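Local coordinates for type IV secretion system protein VirB11 (Brucella suis, PDB 2GZA) that is a hexameric ATPase that probably hydrolyses ATP to power a type IV secretion system linked to Brucella virulence, at residues 197-202 with 253-258; 214-217 with 221-224; 294-299 with 316-321. One frame throughout, in Å; residues are numbered along the deposited sequence.

Contact 1: residues 197-202 with 253-258; sequences QEIPFD and PTRILL
The guanidinium of R255 presents one face to I199, whose CG1 stands 4.2 Å above the plane and over its centre. P200 approaches the same group obliquely: its CD is 4.4 Å from R255 NH1. The three nitrogens of the guanidinium are bonded outside the two segments, NE to the carbonyl of G279, NH2 to the carbonyl of V172 and NH1 to the side chain of Q203. Together those three bonds probably fix the rotation of the group and hold its buried charge beneath an aliphatic side chain.

I199 reaches across with both branches. CG1 lies anti to the carbonyl carbon (chi1 -52°), which leaves CG2 anti to the backbone N, and CG2 comes to 3.9 Å from R255 CD. The arginine chain folds at its second and third torsions (chi2 -112°), and I199 runs alongside it in the reverse sense. Further along I199, the terminal CD1 makes an apolar contact with L257 CD2 at 4.3 Å. No hydrogen bond links the segments, and the backbones stay well apart, with 9.1 Å between the CA atoms of I199 and R255; the contact is therefore made through side chains.

In the fold, 197-202 belongs to the loop that leaves helix 188-196 and leads into strand 205-209. I199 also packs on V172 of helix 164-173, so the contact lies between that helix and strand 255-258, which carries R255 and L257, pairs in parallel with 205-209 and is also hydrogen-bonded through L258 O to T282 of strand 281-285.

Contact 2: residues 214-217 with 221-224; sequences LFLP and NHVH
L216 lies against H222 and H224 along its own length. Its CB sits over one face of the H222 ring, 4.2 Å from the centroid and 15° off the normal, a CH-pi contact displaced toward the rim. CG is beside the backbone N (chi1 -63°), and beyond it CD1 reaches H222 CB at 3.8 Å. The same methyl touches a second imidazole, with CD1 4.0 Å from H224 CE1, so one leucine branch serves both histidines. The side chain also packs on L205 and T207 of strand 205-209 and M196 of helix 188-196.

The polar link uses other atoms. Water 1 accepts from the backbone N of L216 at 2.9 Å and lies in the plane of the H224 ring, at its edge, hydrogen-bonded to NE2. H224 CE1 also lies near the carbonyl O of L214, which approaches the ring obliquely, a carbon contact that is not counted as a hydrogen bond.

Both rings have further partners: H224 ND1 bonds to the hydroxyl of T207, and H222 ND1 to the carbonyl of H219. Partners at both nitrogens probably hold the rotation of the H224 ring. No direct hydrogen bond joins 214-217 to 221-224, and the loop amide of L216 meets the strand's imidazole through water; the chemistry is that of a loop laid against strand 222-226 by apolar contact and one water bridge, with no backbone pairing between the two segments.

Contact 3: residues 294-299 with 316-321; sequences ERLALM and RLLYLV
Apolar packing carries the contact between L318 and the pair L296 and A297. The leucine fork of L318 divides between the two residues. CG and CD1 lie against L296, where L318 CG is 4.2 Å from L296 CB. CD2 turns to A297 and is 4.2 Å from A297 CB, with the backbone also close: L318 CD2 to A297 N is 4.0 Å. A297 has just a methyl to interpose, consistent with the 7.8 Å between the CA atoms of A297 and L318. L296 meets L318 through its CB. Its CG is anti to the carbonyl carbon (chi1 -67°), and the side chain also packs on C284 of strand 281-285.

Backbone hydrogen bonding stays inside each segment. M299 N donates to R295 O at 3.1 Å and L320 N to R316 O at 3.0 Å, both helical bonds that span four residues, and none runs from one segment to the other.

Polar interactions flank this apolar patch. E294 OE1 forms a salt bridge with R315 of its own chain, while R316 NE forms one with E294 of a neighbouring subunit. R295 NE makes a hydrogen bond to N271 of a different neighbouring subunit.

The arrangement is that of two helices packed against each other in an alpha/beta P-loop NTPase fold. Helix 289-300 follows strand 281-285 and rests on it, helix 311-321 packs on helix 289-300 and touches I270 of helix 265-274, and the pair takes part in the subunit contacts of the hexameric assembly.

From the N terminus, the chain runs through helix 188-196 into 197-202, where contact 1 opens, then passes along strand 205-209 to 214-217. Contact 2 closes the short loop there with 221-224, and contact 1 closes only at 253-258, so contact 2 falls wholly within its span. The two touch through L257 O and L214 CD1, 4.1 Å apart, and both reach the parallel sheet that holds strands 205-209, 222-226 and 255-258. Contact 3 follows in series, joining helices 289-300 and 311-321 beside strand 281-285 of the mixed sheet. Its centre is about 23 Å from that of contact 1 and 27 Å from that of contact 2.

Contact 1: residues 197-202 with 253-258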
loop_
_atom_site.group_PDB
_atom_site.type_symbol
_atom_site.label_atom_id
_atom_site.label_comp_id
_atom_site.label_asym_id
_atom_site.label_seq_id
_atom_site.Cartn_x
_atom_site.Cartn_y
_atom_site.Cartn_z
ATOM N N GLN C 197 25.093 -26.122 27.244
ATOM C CA GLN C 197 25.551 -26.945 28.361
ATOM C C GLN C 197 24.988 -26.454 29.696
ATOM O O GLN C 197 25.029 -27.163 30.692
ATOM C CB GLN C 197 27.078 -27.018 28.386
ATOM C CG GLN C 197 27.687 -27.830 27.245
ATOM C CD GLN C 197 27.134 -29.248 27.157
ATOM O OE1 GLN C 197 26.552 -29.635 26.145
ATOM N NE2 GLN C 197 27.305 -30.022 28.223
ATOM N N GLU C 198 24.449 -25.240 29.697
ATOM C CA GLU C 198 23.837 -24.648 30.888
ATOM C C GLU C 198 22.364 -25.024 31.044
ATOM O O GLU C 198 21.761 -24.756 32.084
ATOM C CB GLU C 198 23.981 -23.122 30.876
ATOM C CG GLU C 198 25.413 -22.608 30.792
ATOM C CD GLU C 198 26.318 -23.141 31.894
ATOM O OE1 GLU C 198 27.493 -23.443 31.589
ATOM O OE2 GLU C 198 25.866 -23.258 33.058
ATOM N N ILE C 199 21.784 -25.620 30.003
ATOM C CA ILE C 199 20.425 -26.151 30.067
ATOM C C ILE C 199 20.433 -27.413 30.937
ATOM O O ILE C 199 21.293 -28.274 30.759
ATOM C CB ILE C 199 19.856 -26.457 28.647
ATOM C CG1 ILE C 199 20.002 -25.234 27.733
ATOM C CG2 ILE C 199 18.389 -26.908 28.719
ATOM C CD1 ILE C 199 19.729 -25.495 26.273
ATOM N N PRO C 200 19.503 -27.505 31.906
ATOM C CA PRO C 200 19.385 -28.690 32.763
ATOM C C PRO C 200 19.229 -29.956 31.933
ATOM O O PRO C 200 18.455 -29.971 30.976
ATOM C CB PRO C 200 18.117 -28.415 33.571
ATOM C CG PRO C 200 18.016 -26.925 33.606
ATOM C CD PRO C 200 18.514 -26.473 32.268
ATOM N N PHE C 201 19.965 -30.997 32.308
ATOM C CA PHE C 201 20.115 -32.206 31.508
ATOM C C PHE C 201 18.837 -33.033 31.375
ATOM O O PHE C 201 18.774 -33.956 30.560
ATOM C CB PHE C 201 21.244 -33.069 32.075
ATOM C CG PHE C 201 22.580 -32.373 32.107
ATOM C CD1 PHE C 201 23.476 -32.625 33.132
ATOM C CD2 PHE C 201 22.942 -31.459 31.113
ATOM C CE1 PHE C 201 24.713 -31.990 33.166
ATOM C CE2 PHE C 201 24.176 -30.818 31.145
ATOM C CZ PHE C 201 25.060 -31.084 32.170
ATOM N N ASP C 202 17.823 -32.697 32.165
ATOM C CA ASP C 202 16.563 -33.445 32.172
ATOM C C ASP C 202 15.475 -32.817 31.299
ATOM O O ASP C 202 14.333 -33.293 31.267
ATOM C CB ASP C 202 16.055 -33.631 33.609
ATOM C CG ASP C 202 15.695 -32.318 34.288
ATOM O OD1 ASP C 202 16.162 -31.246 33.842
ATOM O OD2 ASP C 202 14.936 -32.362 35.281
ATOM N N PRO C 253 8.779 -30.195 23.171
ATOM C CA PRO C 253 10.115 -29.865 23.615
ATOM C C PRO C 253 10.052 -28.912 24.794
ATOM O O PRO C 253 9.047 -28.237 24.987
ATOM C CB PRO C 253 10.733 -29.183 22.392
ATOM C CG PRO C 253 9.586 -28.552 21.689
ATOM C CD PRO C 253 8.368 -29.385 22.007
ATOM N N THR C 254 11.110 -28.890 25.590
ATOM C CA THR C 254 11.258 -27.873 26.601
ATOM C C THR C 254 11.840 -26.631 25.917
ATOM O O THR C 254 11.315 -25.533 26.092
ATOM C CB THR C 254 12.137 -28.337 27.771
ATOM O OG1 THR C 254 11.851 -29.707 28.080
ATOM C CG2 THR C 254 11.875 -27.483 28.992
ATOM N N ARG C 255 12.907 -26.804 25.140
ATOM C CA ARG C 255 13.398 -25.719 24.284
ATOM C C ARG C 255 13.711 -26.161 22.862
ATOM O O ARG C 255 14.012 -27.336 22.606
ATOM C CB ARG C 255 14.581 -24.945 24.885
ATOM C CG ARG C 255 15.418 -25.674 25.917
ATOM C CD ARG C 255 15.244 -25.042 27.297
ATOM N NE ARG C 255 15.947 -23.765 27.371
ATOM C CZ ARG C 255 16.363 -23.184 28.490
ATOM N NH1 ARG C 255 16.159 -23.752 29.666
ATOM N NH2 ARG C 255 16.994 -22.024 28.424
ATOM N N ILE C 256 13.620 -25.198 21.948
ATOM C CA ILE C 256 13.934 -25.402 20.543
ATOM C C ILE C 256 15.223 -24.673 20.226
ATOM O O ILE C 256 15.370 -23.493 20.547
ATOM C CB ILE C 256 12.782 -24.901 19.649
ATOM C CG1 ILE C 256 11.508 -25.689 19.959
ATOM C CG2 ILE C 256 13.133 -25.054 18.185
ATOM C CD1 ILE C 256 10.213 -24.929 19.756
ATOM N N LEU C 257 16.160 -25.391 19.620
ATOM C CA LEU C 257 17.481 -24.860 19.340
ATOM C C LEU C 257 17.700 -24.839 17.841
ATOM O O LEU C 257 18.174 -25.808 17.252
ATOM C CB LEU C 257 18.546 -25.669 20.074
ATOM C CG LEU C 257 18.298 -25.832 21.578
ATOM C CD1 LEU C 257 19.183 -26.936 22.162
ATOM C CD2 LEU C 257 18.490 -24.512 22.324
ATOM N N LEU C 258 17.305 -23.724 17.233
ATOM C CA LEU C 258 17.549 -23.459 15.820
ATOM C C LEU C 258 18.973 -22.950 15.665
ATOM O O LEU C 258 19.313 -21.907 16.219
ATOM C CB LEU C 258 16.579 -22.391 15.319
ATOM C CG LEU C 258 15.991 -22.420 13.901
ATOM C CD1 LEU C 258 15.630 -21.007 13.486
ATOM C CD2 LEU C 258 16.889 -23.052 12.855
#

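Contact 2: residues 214-217 with 221-224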
loop_
_atom_site.group_PDB
_atom_site.type_symbol
_atom_site.label_atom_id
_atom_site.label_comp_id
_atom_site.label_asym_id
_atom_site.label_seq_id
_atom_site.Cartn_x
_atom_site.Cartn_y
_atom_site.Cartn_z
ATOM N N LEU C 214 25.326 -29.226 16.563
ATOM C CA LEU C 214 24.801 -29.038 17.909
ATOM C C LEU C 214 24.536 -30.372 18.607
ATOM O O LEU C 214 23.394 -30.701 18.939
ATOM C CB LEU C 214 23.539 -28.160 17.880
ATOM C CG LEU C 214 23.641 -26.729 17.305
ATOM C CD1 LEU C 214 22.268 -26.114 17.092
ATOM C CD2 LEU C 214 24.486 -25.819 18.173
ATOM N N PHE C 215 25.603 -31.137 18.818
ATOM C CA PHE C 215 25.519 -32.423 19.506
ATOM C C PHE C 215 25.185 -32.227 20.979
ATOM O O PHE C 215 25.559 -31.215 21.572
ATOM C CB PHE C 215 26.824 -33.199 19.349
ATOM C CG PHE C 215 27.359 -33.199 17.948
ATOM C CD1 PHE C 215 26.729 -33.930 16.950
ATOM C CD2 PHE C 215 28.494 -32.461 17.624
ATOM C CE1 PHE C 215 27.221 -33.923 15.653
ATOM C CE2 PHE C 215 28.994 -32.452 16.333
ATOM C CZ PHE C 215 28.355 -33.185 15.343
ATOM N N LEU C 216 24.467 -33.189 21.559
ATOM C CA LEU C 216 24.021 -33.089 22.948
ATOM C C LEU C 216 24.350 -34.351 23.755
ATOM O O LEU C 216 23.460 -35.157 24.045
ATOM C CB LEU C 216 22.518 -32.777 23.008
ATOM C CG LEU C 216 22.060 -31.437 22.420
ATOM C CD1 LEU C 216 20.644 -31.510 21.876
ATOM C CD2 LEU C 216 22.189 -30.300 23.424
ATOM N N PRO C 217 25.628 -34.515 24.135
ATOM C CA PRO C 217 26.069 -35.722 24.843
ATOM C C PRO C 217 25.431 -35.874 26.231
ATOM O O PRO C 217 25.270 -36.993 26.721
ATOM C CB PRO C 217 27.585 -35.514 24.966
ATOM C CG PRO C 217 27.773 -34.038 24.898
ATOM C CD PRO C 217 26.736 -33.559 23.935
ATOM N N ASN C 221 17.368 -36.887 26.336
ATOM C CA ASN C 221 16.073 -36.660 25.709
ATOM C C ASN C 221 16.169 -35.545 24.666
ATOM O O ASN C 221 15.889 -34.383 24.960
ATOM C CB ASN C 221 15.022 -36.341 26.785
ATOM C CG ASN C 221 13.591 -36.317 26.252
ATOM O OD1 ASN C 221 13.349 -36.449 25.055
ATOM N ND2 ASN C 221 12.636 -36.135 27.153
ATOM N N HIS C 222 16.578 -35.901 23.451
ATOM C CA HIS C 222 16.688 -34.920 22.373
ATOM C C HIS C 222 16.357 -35.500 21.007
ATOM O O HIS C 222 16.366 -36.721 20.821
ATOM C CB HIS C 222 18.069 -34.236 22.363
ATOM C CG HIS C 222 19.184 -35.110 21.882
ATOM N ND1 HIS C 222 19.963 -35.858 22.733
ATOM C CD2 HIS C 222 19.650 -35.359 20.635
ATOM C CE1 HIS C 222 20.861 -36.528 22.036
ATOM N NE2 HIS C 222 20.690 -36.243 20.759
ATOM N N VAL C 223 16.060 -34.608 20.065
ATOM C CA VAL C 223 15.840 -34.976 18.668
ATOM C C VAL C 223 16.585 -33.981 17.783
ATOM O O VAL C 223 16.411 -32.769 17.939
ATOM C CB VAL C 223 14.320 -34.998 18.305
ATOM C CG1 VAL C 223 14.120 -35.264 16.826
ATOM C CG2 VAL C 223 13.579 -36.050 19.127
ATOM N N HIS C 224 17.426 -34.486 16.882
ATOM C CA HIS C 224 18.080 -33.634 15.887
ATOM C C HIS C 224 17.264 -33.633 14.609
ATOM O O HIS C 224 17.094 -34.678 13.981
ATOM C CB HIS C 224 19.500 -34.108 15.573
ATOM C CG HIS C 224 20.414 -34.131 16.753
ATOM N ND1 HIS C 224 20.745 -32.999 17.463
ATOM C CD2 HIS C 224 21.094 -35.149 17.328
ATOM C CE1 HIS C 224 21.575 -33.324 18.435
ATOM N NE2 HIS C 224 21.806 -34.620 18.372
HETATM O O HOH W 1 23.591 -35.486 19.975
#

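Contact 3: residues 294-299 with 316-321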
loop_
_atom_site.group_PDB
_atom_site.type_symbol
_atom_site.label_atom_id
_atom_site.label_comp_id
_atom_site.label_asym_id
_atom_site.label_seq_id
_atom_site.Cartn_x
_atom_site.Cartn_y
_atom_site.Cartn_z
ATOM N N GLU C 294 18.138 -5.434 13.399
ATOM C CA GLU C 294 18.052 -4.867 12.060
ATOM C C GLU C 294 17.959 -5.963 10.997
ATOM O O GLU C 294 17.092 -5.916 10.125
ATOM C CB GLU C 294 19.278 -3.987 11.805
ATOM C CG GLU C 294 19.017 -2.745 10.990
ATOM C CD GLU C 294 18.228 -1.683 11.739
ATOM O OE1 GLU C 294 17.170 -1.264 11.224
ATOM O OE2 GLU C 294 18.664 -1.258 12.829
ATOM N N ARG C 295 18.846 -6.950 11.087
ATOM C CA ARG C 295 18.860 -8.074 10.151
ATOM C C ARG C 295 17.721 -9.073 10.352
ATOM O O ARG C 295 17.248 -9.656 9.387
ATOM C CB ARG C 295 20.201 -8.795 10.187
ATOM C CG ARG C 295 21.316 -8.027 9.499
ATOM C CD ARG C 295 22.399 -8.940 8.982
ATOM N NE ARG C 295 21.977 -9.668 7.791
ATOM C CZ ARG C 295 21.930 -10.989 7.687
ATOM N NH1 ARG C 295 22.295 -11.767 8.697
ATOM N NH2 ARG C 295 21.533 -11.537 6.554
ATOM N N LEU C 296 17.294 -9.273 11.599
ATOM C CA LEU C 296 16.163 -10.160 11.898
ATOM C C LEU C 296 14.875 -9.633 11.288
ATOM O O LEU C 296 14.053 -10.406 10.790
ATOM C CB LEU C 296 15.988 -10.361 13.407
ATOM C CG LEU C 296 17.099 -11.124 14.134
ATOM C CD1 LEU C 296 16.833 -11.178 15.622
ATOM C CD2 LEU C 296 17.292 -12.519 13.563
ATOM N N ALA C 297 14.725 -8.314 11.314
ATOM C CA ALA C 297 13.576 -7.637 10.726
ATOM C C ALA C 297 13.508 -7.831 9.215
ATOM O O ALA C 297 12.428 -8.039 8.672
ATOM C CB ALA C 297 13.588 -6.158 11.082
ATOM N N LEU C 298 14.661 -7.775 8.552
ATOM C CA LEU C 298 14.750 -8.036 7.118
ATOM C C LEU C 298 14.400 -9.487 6.775
ATOM O O LEU C 298 13.818 -9.758 5.728
ATOM C CB LEU C 298 16.144 -7.682 6.600
ATOM C CG LEU C 298 16.524 -6.250 6.172
ATOM C CD1 LEU C 298 15.761 -5.141 6.899
ATOM C CD2 LEU C 298 18.036 -6.040 6.277
ATOM N N MET C 299 14.745 -10.410 7.665
ATOM C CA MET C 299 14.418 -11.812 7.476
ATOM C C MET C 299 12.906 -12.038 7.588
ATOM O O MET C 299 12.333 -12.811 6.821
ATOM C CB MET C 299 15.176 -12.679 8.477
ATOM C CG MET C 299 16.653 -12.714 8.224
ATOM S SD MET C 299 17.557 -13.450 9.583
ATOM C CE MET C 299 19.239 -13.168 9.034
ATOM N N ARG C 316 8.742 -4.437 17.097
ATOM C CA ARG C 316 8.120 -4.653 18.390
ATOM C C ARG C 316 8.042 -6.143 18.742
ATOM O O ARG C 316 8.278 -6.518 19.889
ATOM C CB ARG C 316 6.746 -3.996 18.425
ATOM C CG ARG C 316 5.936 -4.296 19.666
ATOM C CD ARG C 316 4.549 -4.646 19.208
ATOM N NE ARG C 316 3.545 -4.715 20.267
ATOM C CZ ARG C 316 3.081 -3.688 20.958
ATOM N NH1 ARG C 316 3.554 -2.497 20.745
ATOM N NH2 ARG C 316 2.157 -3.860 21.882
ATOM N N LEU C 317 7.725 -6.980 17.761
ATOM C CA LEU C 317 7.682 -8.425 17.970
ATOM C C LEU C 317 9.036 -8.982 18.388
ATOM O O LEU C 317 9.115 -9.809 19.287
ATOM C CB LEU C 317 7.145 -9.151 16.729
ATOM C CG LEU C 317 5.661 -9.525 16.772
ATOM C CD1 LEU C 317 5.289 -10.268 18.067
ATOM C CD2 LEU C 317 4.798 -8.317 16.619
ATOM N N LEU C 318 10.092 -8.504 17.734
ATOM C CA LEU C 318 11.452 -8.890 18.076
ATOM C C LEU C 318 11.803 -8.564 19.529
ATOM O O LEU C 318 12.425 -9.373 20.219
ATOM C CB LEU C 318 12.462 -8.217 17.141
ATOM C CG LEU C 318 12.962 -8.916 15.869
ATOM C CD1 LEU C 318 12.567 -10.385 15.817
ATOM C CD2 LEU C 318 12.493 -8.205 14.630
ATOM N N TYR C 319 11.401 -7.381 19.983
ATOM C CA TYR C 319 11.666 -6.959 21.351
ATOM C C TYR C 319 10.849 -7.703 22.401
ATOM O O TYR C 319 11.306 -7.868 23.532
ATOM C CB TYR C 319 11.482 -5.448 21.520
ATOM C CG TYR C 319 12.525 -4.592 20.821
ATOM C CD1 TYR C 319 12.159 -3.421 20.162
ATOM C CD2 TYR C 319 13.875 -4.949 20.821
ATOM C CE1 TYR C 319 13.104 -2.631 19.516
ATOM C CE2 TYR C 319 14.826 -4.166 20.175
ATOM C CZ TYR C 319 14.430 -3.008 19.529
ATOM O OH TYR C 319 15.369 -2.223 18.893
ATOM N N LEU C 320 9.651 -8.145 22.030
ATOM C CA LEU C 320 8.800 -8.914 22.927
ATOM C C LEU C 320 9.285 -10.344 23.086
ATOM O O LEU C 320 9.043 -10.979 24.111
ATOM C CB LEU C 320 7.365 -8.904 22.415
ATOM C CG LEU C 320 6.602 -7.593 22.602
ATOM C CD1 LEU C 320 5.306 -7.643 21.846
ATOM C CD2 LEU C 320 6.347 -7.292 24.074
ATOM N N VAL C 321 9.988 -10.827 22.073
ATOM C CA VAL C 321 10.348 -12.227 21.950
ATOM C C VAL C 321 11.821 -12.478 22.287
ATOM O O VAL C 321 12.157 -13.500 22.881
ATOM C CB VAL C 321 9.999 -12.713 20.525
ATOM C CG1 VAL C 321 10.921 -13.823 20.059
ATOM C CG2 VAL C 321 8.551 -13.132 20.470
#